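Local atomic coordinates of phenazine biosynthesis protein, PhzF family (PDB entry 3EDN), a protein that probably acts as an isomerase-like enzyme of the PhzF family, built on the diaminopimelate epimerase-like fold and named for phenazine biosynthesis. Residues M70-H75 against T100-L105; G76-I81 against I119-T124; A57-R62 against A94-E99. One frame throughout, in Å; residues are numbered along the deposited sequence.

Contact 1. Residues M70-H75 against T100-L105; sequences MDLCGH and TKAGIL. With SO4 (sulfate ion), chain C; SO4 (sulfate ion), chain O.
Leu-72 turns CG away from its own carbonyl carbon (chi1 -67°) and runs on extended through chi2, which lays its forked end against Ala-102, while Thr-100 swings OG1 into the space between its backbone N and carbonyl carbon (chi1 79°), where the hydroxyl faces its own turn. Leu-72 CG lies 3.5 Å from Ala-102 CB, a tight pair, and both methyls flank that CB; Leu-72 CD2 also reaches Thr-100 OG1 and, at 4.0 Å, Leu-105 CD1. Beside them Asp-71 crosses Lys-101 at about a right angle, Asp-71 OD1 3.5 Å from Lys-101 CB. The extended lysine carries NZ past that carboxylate to a salt bridge with Glu-69, and Lys-101 NZ bonds to sulfate O3 at 2.8 Å; Arg-62 and Glu-34 N of the second subunit hold the same anion. No direct hydrogen bond links the segments; a water donates to Asp-71 O and accepts from Lys-101 N. Thr-100 OG1 gives a bond to Gly-103 O at 2.8 Å and takes one from Ala-102 N at 3.0 Å. Thr-100 N grips Gly-103 O as well, and Gly-103 N returns a bond to Thr-100 O, closing a type I beta turn reinforced by an ST turn, the hairpin connection between strands 95-100 and 103-111. In the first turn of helix 74-86, just after the N-cap Cys-73, His-75 N and ND1 hold O1 of a second sulfate, which Gly-230 N and Thr-231 N also bind. An anion between two helix N-termini is consistent with the active-site cleft of this fold.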
loop_
_atom_site.group_PDB
_atom_site.type_symbol
_atom_site.label_atom_id
_atom_site.label_comp_id
_atom_site.label_asym_id
_atom_site.label_seq_id
_atom_site.Cartn_x
_atom_site.Cartn_y
_atom_site.Cartn_z
HETATM N N MSE A 70 8.896 8.444 -1.892
HETATM C CA MSE A 70 9.038 9.903 -1.810
HETATM C C MSE A 70 7.659 10.532 -1.715
HETATM O O MSE A 70 6.722 10.068 -2.362
HETATM C CB MSE A 70 9.716 10.476 -3.067
HETATM C CG MSE A 70 10.735 9.570 -3.736
HETATM SE SE MSE A 70 11.648 10.537 -5.174
HETATM C CE MSE A 70 12.471 11.822 -4.022
ATOM N N ASP A 71 7.526 11.615 -0.965
ATOM C CA ASP A 71 6.233 12.292 -0.909
ATOM C C ASP A 71 5.876 13.001 -2.221
ATOM O O ASP A 71 4.700 13.093 -2.587
ATOM C CB ASP A 71 6.190 13.313 0.228
ATOM C CG ASP A 71 5.972 12.680 1.593
ATOM O OD1 ASP A 71 5.840 11.440 1.691
ATOM O OD2 ASP A 71 5.949 13.450 2.580
ATOM N N LEU A 72 6.897 13.501 -2.916
ATOM C CA LEU A 72 6.725 14.261 -4.147
ATOM C C LEU A 72 7.835 13.919 -5.117
ATOM O O LEU A 72 8.956 13.600 -4.713
ATOM C CB LEU A 72 6.855 15.756 -3.865
ATOM C CG LEU A 72 5.790 16.417 -3.017
ATOM C CD1 LEU A 72 6.177 17.874 -2.798
ATOM C CD2 LEU A 72 4.429 16.287 -3.704
ATOM N N CYS A 73 7.532 14.015 -6.406
ATOM C CA CYS A 73 8.564 13.917 -7.427
ATOM C C CYS A 73 8.126 14.680 -8.661
ATOM O O CYS A 73 7.246 14.228 -9.408
ATOM C CB CYS A 73 8.873 12.464 -7.782
ATOM S SG CYS A 73 10.063 12.336 -9.113
ATOM N N GLY A 74 8.738 15.834 -8.893
ATOM C CA GLY A 74 8.291 16.707 -9.965
ATOM C C GLY A 74 8.448 16.088 -11.349
ATOM O O GLY A 74 7.509 16.109 -12.145
ATOM N N HIS A 75 9.625 15.565 -11.665
ATOM C CA HIS A 75 9.821 15.003 -13.000
ATOM C C HIS A 75 8.942 13.767 -13.234
ATOM O O HIS A 75 8.482 13.529 -14.354
ATOM C CB HIS A 75 11.305 14.763 -13.349
ATOM C CG HIS A 75 11.879 13.491 -12.806
ATOM N ND1 HIS A 75 12.379 13.389 -11.527
ATOM C CD2 HIS A 75 12.084 12.284 -13.391
ATOM C CE1 HIS A 75 12.849 12.167 -11.340
ATOM N NE2 HIS A 75 12.673 11.476 -12.453
ATOM N N THR A 100 -1.392 13.575 -3.232
ATOM C CA THR A 100 -0.093 13.032 -2.831
ATOM C C THR A 100 0.060 13.125 -1.319
ATOM O O THR A 100 -0.743 13.764 -0.630
ATOM C CB THR A 100 1.114 13.773 -3.470
ATOM O OG1 THR A 100 1.364 14.991 -2.756
ATOM C CG2 THR A 100 0.888 14.050 -4.959
ATOM N N LYS A 101 1.108 12.490 -0.806
ATOM C CA LYS A 101 1.361 12.513 0.621
ATOM C C LYS A 101 1.759 13.912 1.095
ATOM O O LYS A 101 1.657 14.217 2.285
ATOM C CB LYS A 101 2.400 11.451 1.003
ATOM C CG LYS A 101 1.841 10.029 0.904
ATOM C CD LYS A 101 2.788 8.982 1.465
ATOM C CE LYS A 101 2.123 7.618 1.484
ATOM N NZ LYS A 101 3.047 6.620 2.080
ATOM N N ALA A 102 2.183 14.774 0.172
ATOM C CA ALA A 102 2.500 16.163 0.524
ATOM C C ALA A 102 1.328 17.123 0.270
ATOM O O ALA A 102 1.492 18.345 0.366
ATOM C CB ALA A 102 3.749 16.633 -0.202
ATOM N N GLY A 103 0.154 16.578 -0.044
ATOM C CA GLY A 103 -1.019 17.398 -0.336
ATOM C C GLY A 103 -1.576 17.211 -1.739
ATOM O O GLY A 103 -1.009 16.484 -2.555
ATOM N N ILE A 104 -2.709 17.845 -2.007
ATOM C CA ILE A 104 -3.312 17.818 -3.332
ATOM C C ILE A 104 -2.619 18.852 -4.215
ATOM O O ILE A 104 -2.571 20.040 -3.871
ATOM C CB ILE A 104 -4.841 18.054 -3.272
ATOM C CG1 ILE A 104 -5.498 16.958 -2.430
ATOM C CG2 ILE A 104 -5.456 18.113 -4.683
ATOM C CD1 ILE A 104 -6.976 17.137 -2.226
ATOM N N LEU A 105 -2.077 18.378 -5.340
ATOM C CA LEU A 105 -1.375 19.224 -6.318
ATOM C C LEU A 105 -2.268 19.594 -7.489
ATOM O O LEU A 105 -2.767 18.724 -8.181
ATOM C CB LEU A 105 -0.158 18.483 -6.883
ATOM C CG LEU A 105 0.850 17.878 -5.917
ATOM C CD1 LEU A 105 1.946 17.206 -6.738
ATOM C CD2 LEU A 105 1.422 18.934 -4.972
HETATM S S SO4 C . 12.967 16.675 -10.283
HETATM O O1 SO4 C . 11.962 15.647 -10.029
HETATM O O2 SO4 C . 13.285 16.867 -11.689
HETATM O O3 SO4 C . 12.567 17.890 -9.645
HETATM O O4 SO4 C . 14.178 16.238 -9.577
HETATM S S SO4 O . 1.635 3.364 3.795
HETATM O O1 SO4 O . 0.380 2.701 4.131
HETATM O O2 SO4 O . 2.357 2.608 2.782
HETATM O O3 SO4 O . 1.357 4.716 3.324
HETATM O O4 SO4 O . 2.435 3.417 5.021
HETATM O O HOH W 1 2.897 10.750 -2.284
#

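Contact 2. Residues G76-I81 against I119-T124; sequences GTVGTI and IKMRQT
A helix packed on a sheet is the element at work here: helix 74-86 packs on the side of strand 117-122 that carries Ile-119 and Met-121, running roughly antiparallel to it, within one half of the diaminopimelate epimerase-like fold. The short axes run 8.5 Å apart, with directions at 146° to each other. Met-121, a selenomethionine, reaches the helix with its methyl end. A bend at chi3 (54°) tucks Met-121 CE between two residues of the same turn, 3.5 Å from Thr-77 CG2 and 3.6 Å from Val-78 CG2; the first of these is a close fit. One helical turn on from Thr-77, Ile-81 is crossed at about a right angle by Ile-119, whose CD1 approaches Ile-81 CG2 at 3.8 Å. Further back on the same branch, Ile-119 CG1 lies 3.7 Å from Val-78 O, while Ile-119 CG2 meets Ile-81 CB. Thr-77 shows its methyl to the strand; Thr-77 OG1 is hydrogen-bonded to Cys-73 O and to Tyr-63 OH, so the hydroxyl is satisfied away from strand 117-122. Ile-107 of strand 103-111 flanks both Ile-119 and Met-121. All five touching residues are buried and no hydrogen bond crosses between the segments, which implies that shape and the exclusion of water hold this interface, with the methyls of branched side chains and the flexible end of selenomethionine filling it.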
loop_
_atom_site.group_PDB
_atom_site.type_symbol
_atom_site.label_atom_id
_atom_site.label_comp_id
_atom_site.label_asym_id
_atom_site.label_seq_id
_atom_site.Cartn_x
_atom_site.Cartn_y
_atom_site.Cartn_z
ATOM N N GLY A 76 8.686 13.009 -12.169
ATOM C CA GLY A 76 7.801 11.839 -12.273
ATOM C C GLY A 76 6.375 12.277 -12.546
ATOM O O GLY A 76 5.653 11.655 -13.316
ATOM N N THR A 77 5.967 13.378 -11.937
ATOM C CA THR A 77 4.650 13.933 -12.213
ATOM C C THR A 77 4.543 14.422 -13.654
ATOM O O THR A 77 3.577 14.123 -14.357
ATOM C CB THR A 77 4.329 15.064 -11.209
ATOM O OG1 THR A 77 4.345 14.514 -9.878
ATOM C CG2 THR A 77 2.967 15.677 -11.486
ATOM N N VAL A 78 5.536 15.170 -14.110
ATOM C CA VAL A 78 5.557 15.590 -15.504
ATOM C C VAL A 78 5.478 14.396 -16.467
ATOM O O VAL A 78 4.624 14.374 -17.351
ATOM C CB VAL A 78 6.795 16.454 -15.815
ATOM C CG1 VAL A 78 7.021 16.591 -17.343
ATOM C CG2 VAL A 78 6.668 17.824 -15.143
ATOM N N GLY A 79 6.358 13.411 -16.295
ATOM C CA GLY A 79 6.338 12.267 -17.197
ATOM C C GLY A 79 5.026 11.501 -17.134
ATOM O O GLY A 79 4.471 11.086 -18.164
ATOM N N THR A 80 4.510 11.329 -15.926
ATOM C CA THR A 80 3.308 10.494 -15.739
ATOM C C THR A 80 2.056 11.164 -16.291
ATOM O O THR A 80 1.279 10.543 -17.025
ATOM C CB THR A 80 3.111 10.099 -14.268
ATOM O OG1 THR A 80 4.254 9.356 -13.820
ATOM C CG2 THR A 80 1.864 9.239 -14.077
ATOM N N ILE A 81 1.856 12.439 -15.972
ATOM C CA ILE A 81 0.689 13.121 -16.511
ATOM C C ILE A 81 0.812 13.260 -18.030
ATOM O O ILE A 81 -0.171 13.109 -18.743
ATOM C CB ILE A 81 0.431 14.474 -15.845
ATOM C CG1 ILE A 81 0.303 14.306 -14.333
ATOM C CG2 ILE A 81 -0.832 15.130 -16.430
ATOM C CD1 ILE A 81 -0.688 13.239 -13.909
ATOM N N ILE A 119 3.174 19.979 -19.045
ATOM C CA ILE A 119 2.569 19.757 -17.731
ATOM C C ILE A 119 3.183 20.786 -16.788
ATOM O O ILE A 119 4.415 20.831 -16.634
ATOM C CB ILE A 119 2.915 18.354 -17.187
ATOM C CG1 ILE A 119 2.557 17.273 -18.218
ATOM C CG2 ILE A 119 2.239 18.109 -15.856
ATOM C CD1 ILE A 119 1.141 17.347 -18.758
ATOM N N LYS A 120 2.329 21.577 -16.140
ATOM C CA LYS A 120 2.768 22.734 -15.352
ATOM C C LYS A 120 2.376 22.538 -13.898
ATOM O O LYS A 120 1.256 22.125 -13.604
ATOM C CB LYS A 120 2.127 24.006 -15.910
ATOM C CG LYS A 120 2.561 25.299 -15.234
ATOM C CD LYS A 120 1.894 26.489 -15.945
ATOM C CE LYS A 120 2.199 27.805 -15.258
ATOM N NZ LYS A 120 1.451 28.928 -15.921
HETATM N N MSE A 121 3.285 22.839 -12.978
HETATM C CA MSE A 121 2.985 22.676 -11.558
HETATM C C MSE A 121 3.612 23.806 -10.757
HETATM O O MSE A 121 4.538 24.461 -11.224
HETATM C CB MSE A 121 3.461 21.319 -11.037
HETATM C CG MSE A 121 4.941 21.070 -11.148
HETATM SE SE MSE A 121 5.355 19.132 -11.233
HETATM C CE MSE A 121 4.185 18.691 -12.713
ATOM N N ARG A 122 3.077 24.033 -9.561
ATOM C CA ARG A 122 3.564 25.077 -8.663
ATOM C C ARG A 122 4.661 24.546 -7.757
ATOM O O ARG A 122 4.555 23.436 -7.220
ATOM C CB ARG A 122 2.409 25.585 -7.796
ATOM C CG ARG A 122 2.792 26.612 -6.725
ATOM C CD ARG A 122 2.944 28.022 -7.304
ATOM N NE ARG A 122 1.794 28.386 -8.131
ATOM C CZ ARG A 122 0.618 28.792 -7.656
ATOM N NH1 ARG A 122 0.424 28.913 -6.347
ATOM N NH2 ARG A 122 -0.368 29.089 -8.494
ATOM N N GLN A 123 5.703 25.348 -7.553
ATOM C CA GLN A 123 6.721 24.995 -6.568
ATOM C C GLN A 123 6.547 25.858 -5.323
ATOM O O GLN A 123 5.720 26.757 -5.294
ATOM C CB GLN A 123 8.114 25.172 -7.161
ATOM C CG GLN A 123 8.383 24.134 -8.260
ATOM C CD GLN A 123 9.805 24.162 -8.764
ATOM O OE1 GLN A 123 10.514 25.144 -8.567
ATOM N NE2 GLN A 123 10.214 23.093 -9.460
ATOM N N THR A 124 7.322 25.557 -4.291
ATOM C CA THR A 124 7.293 26.341 -3.061
ATOM C C THR A 124 7.970 27.692 -3.298
ATOM O O THR A 124 8.921 27.792 -4.081
ATOM C CB THR A 124 7.988 25.573 -1.920
ATOM O OG1 THR A 124 7.392 24.275 -1.796
ATOM C CG2 THR A 124 7.840 26.311 -0.603
#

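Contact 3. Residues A57-R62 against A94-E99; sequences ADIRMR and ASLTIE. With SO4 (sulfate ion), chain O.
Asp-58 overlaps Thr-97 at about a right angle, Asp-58 OD2 accepting from Thr-97 N at 2.9 Å on the anti side, 26° out of the carboxylate plane. In return Thr-97 OG1 accepts from Asp-58 N at 3.0 Å, its hydroxyl placed between backbone N and carbonyl carbon (chi1 54°). Asp-58 just precedes strand 59-64, and Thr-97 lies within strand 95-100, its parallel neighbour in the sheet. Ile-59 N bonds to Thr-97 O, Glu-99 N to Ile-59 O at 2.8 Å, and Met-61 N to Glu-99 O at 3.1 Å. On the face toward helix 74-86, Ile-59 and Ile-98 lie side by side with their CG1 atoms 4.0 Å apart, Ile-59 CD1 meets Leu-96 CD2, and Met-61 CG touches Ile-98 CG2. The opposite face carries Arg-60 and Glu-99, also side by side, with Arg-60 CD 3.5 Å from Glu-99 OE1 but no salt bridge between them. Arg-60 NE goes to Ser-53 O, Glu-99 OE1 to Ser-54 OG and OE2 to Lys-2 of the second subunit. Arg-60 NH1 and Arg-62 NH1 line an anion site at the subunit interface, both bonding to a succinate probably from the crystallisation liquor, and Arg-60 NH2 bonds to Asp-29 O of the second subunit. Arg-62 NH2 bonds to O2 of a bound sulfate at 2.8 Å, in the guanidinium plane.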
loop_
_atom_site.group_PDB
_atom_site.type_symbol
_atom_site.label_atom_id
_atom_site.label_comp_id
_atom_site.label_asym_id
_atom_site.label_seq_id
_atom_site.Cartn_x
_atom_site.Cartn_y
_atom_site.Cartn_z
ATOM N N ALA A 57 -9.368 13.754 -5.081
ATOM C CA ALA A 57 -8.774 14.418 -6.264
ATOM C C ALA A 57 -9.040 13.586 -7.507
ATOM O O ALA A 57 -9.554 12.469 -7.404
ATOM C CB ALA A 57 -7.273 14.616 -6.089
ATOM N N ASP A 58 -8.669 14.095 -8.679
ATOM C CA ASP A 58 -8.908 13.362 -9.916
ATOM C C ASP A 58 -8.186 12.013 -9.890
ATOM O O ASP A 58 -8.751 10.973 -10.244
ATOM C CB ASP A 58 -8.479 14.179 -11.134
ATOM C CG ASP A 58 -9.336 15.419 -11.333
ATOM O OD1 ASP A 58 -10.589 15.304 -11.258
ATOM O OD2 ASP A 58 -8.779 16.517 -11.558
ATOM N N ILE A 59 -6.927 12.047 -9.470
ATOM C CA ILE A 59 -6.119 10.845 -9.316
ATOM C C ILE A 59 -5.246 10.972 -8.087
ATOM O O ILE A 59 -5.145 12.048 -7.504
ATOM C CB ILE A 59 -5.215 10.559 -10.547
ATOM C CG1 ILE A 59 -4.119 11.622 -10.679
ATOM C CG2 ILE A 59 -6.032 10.496 -11.824
ATOM C CD1 ILE A 59 -3.014 11.216 -11.677
ATOM N N ARG A 60 -4.643 9.853 -7.690
ATOM C CA ARG A 60 -3.637 9.826 -6.645
ATOM C C ARG A 60 -2.356 9.289 -7.279
ATOM O O ARG A 60 -2.397 8.511 -8.237
ATOM C CB ARG A 60 -4.104 8.934 -5.490
ATOM C CG ARG A 60 -3.124 8.726 -4.352
ATOM C CD ARG A 60 -3.877 8.149 -3.128
ATOM N NE ARG A 60 -4.548 6.876 -3.434
ATOM C CZ ARG A 60 -4.063 5.678 -3.106
ATOM N NH1 ARG A 60 -2.919 5.571 -2.448
ATOM N NH2 ARG A 60 -4.736 4.576 -3.434
HETATM N N MSE A 61 -1.210 9.716 -6.766
HETATM C CA MSE A 61 0.061 9.201 -7.268
HETATM C C MSE A 61 0.957 8.866 -6.105
HETATM O O MSE A 61 1.024 9.619 -5.143
HETATM C CB MSE A 61 0.777 10.255 -8.111
HETATM C CG MSE A 61 0.320 10.345 -9.535
HETATM SE SE MSE A 61 1.586 11.404 -10.590
HETATM C CE MSE A 61 2.995 10.239 -10.631
ATOM N N ARG A 62 1.669 7.749 -6.197
ATOM C CA ARG A 62 2.752 7.473 -5.258
ATOM C C ARG A 62 4.052 7.392 -6.045
ATOM O O ARG A 62 4.059 6.967 -7.216
ATOM C CB ARG A 62 2.477 6.201 -4.447
ATOM C CG ARG A 62 1.305 6.373 -3.472
ATOM C CD ARG A 62 0.963 5.081 -2.729
ATOM N NE ARG A 62 1.875 4.812 -1.634
ATOM C CZ ARG A 62 1.659 3.923 -0.670
ATOM N NH1 ARG A 62 0.531 3.193 -0.650
ATOM N NH2 ARG A 62 2.563 3.782 0.293
ATOM N N ALA A 94 -8.222 20.705 -19.045
ATOM C CA ALA A 94 -6.899 21.305 -19.125
ATOM C C ALA A 94 -6.261 21.463 -17.754
ATOM O O ALA A 94 -5.221 22.103 -17.612
ATOM C CB ALA A 94 -6.988 22.655 -19.826
ATOM N N SER A 95 -6.902 20.903 -16.740
ATOM C CA SER A 95 -6.316 20.880 -15.409
ATOM C C SER A 95 -6.692 19.598 -14.679
ATOM O O SER A 95 -7.659 18.916 -15.040
ATOM C CB SER A 95 -6.735 22.102 -14.604
ATOM O OG SER A 95 -8.134 22.135 -14.433
ATOM N N LEU A 96 -5.899 19.266 -13.669
ATOM C CA LEU A 96 -6.037 18.003 -12.957
ATOM C C LEU A 96 -5.659 18.246 -11.503
ATOM O O LEU A 96 -4.780 19.063 -11.226
ATOM C CB LEU A 96 -5.086 16.950 -13.576
ATOM C CG LEU A 96 -5.163 15.476 -13.159
ATOM C CD1 LEU A 96 -6.350 14.835 -13.843
ATOM C CD2 LEU A 96 -3.883 14.693 -13.471
ATOM N N THR A 97 -6.275 17.523 -10.574
ATOM C CA THR A 97 -5.740 17.470 -9.215
ATOM C C THR A 97 -5.177 16.088 -8.909
ATOM O O THR A 97 -5.735 15.064 -9.331
ATOM C CB THR A 97 -6.790 17.838 -8.148
ATOM O OG1 THR A 97 -7.936 17.006 -8.328
ATOM C CG2 THR A 97 -7.212 19.324 -8.277
ATOM N N ILE A 98 -4.058 16.071 -8.188
ATOM C CA ILE A 98 -3.345 14.849 -7.846
ATOM C C ILE A 98 -3.194 14.769 -6.335
ATOM O O ILE A 98 -2.567 15.626 -5.709
ATOM C CB ILE A 98 -1.924 14.801 -8.471
ATOM C CG1 ILE A 98 -1.967 14.982 -9.994
ATOM C CG2 ILE A 98 -1.235 13.495 -8.091
ATOM C CD1 ILE A 98 -0.588 15.164 -10.620
ATOM N N GLU A 99 -3.783 13.743 -5.737
ATOM C CA GLU A 99 -3.564 13.502 -4.325
ATOM C C GLU A 99 -2.174 12.922 -4.085
ATOM O O GLU A 99 -1.812 11.906 -4.681
ATOM C CB GLU A 99 -4.620 12.558 -3.760
ATOM C CG GLU A 99 -4.452 12.414 -2.257
ATOM C CD GLU A 99 -5.394 11.432 -1.614
ATOM O OE1 GLU A 99 -6.139 10.732 -2.345
ATOM O OE2 GLU A 99 -5.364 11.377 -0.356
HETATM S S SO4 O . 1.635 3.364 3.795
HETATM O O1 SO4 O . 0.380 2.701 4.131
HETATM O O2 SO4 O . 2.357 2.608 2.782
HETATM O O3 SO4 O . 1.357 4.716 3.324
HETATM O O4 SO4 O . 2.435 3.417 5.021
#

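Overall arrangement
From the N terminus, strand 59-64 comes first, followed by the loop into helix 74-86, then strands 95-100, 103-111 and 117-122. Contact 3 closes the loop from 57-62 to 94-99 and takes the chain through the helix and back alongside its starting strand. Contact 1 then spans 70-75 to 100-105, and contact 2 spans 76-81 to 119-124; each pair of contacts crosses, since their segments alternate along the chain. Helix 74-86 provides contact 2, contact 1 uses the loop leading into it, and the helix also packs on contact 3, where Ile-81 meets Ile-59 and Leu-96. Leu-105 N probably bonds to Ile-98 O. Together they tie the helix to strands 59-64, 95-100, 103-111 and 117-122.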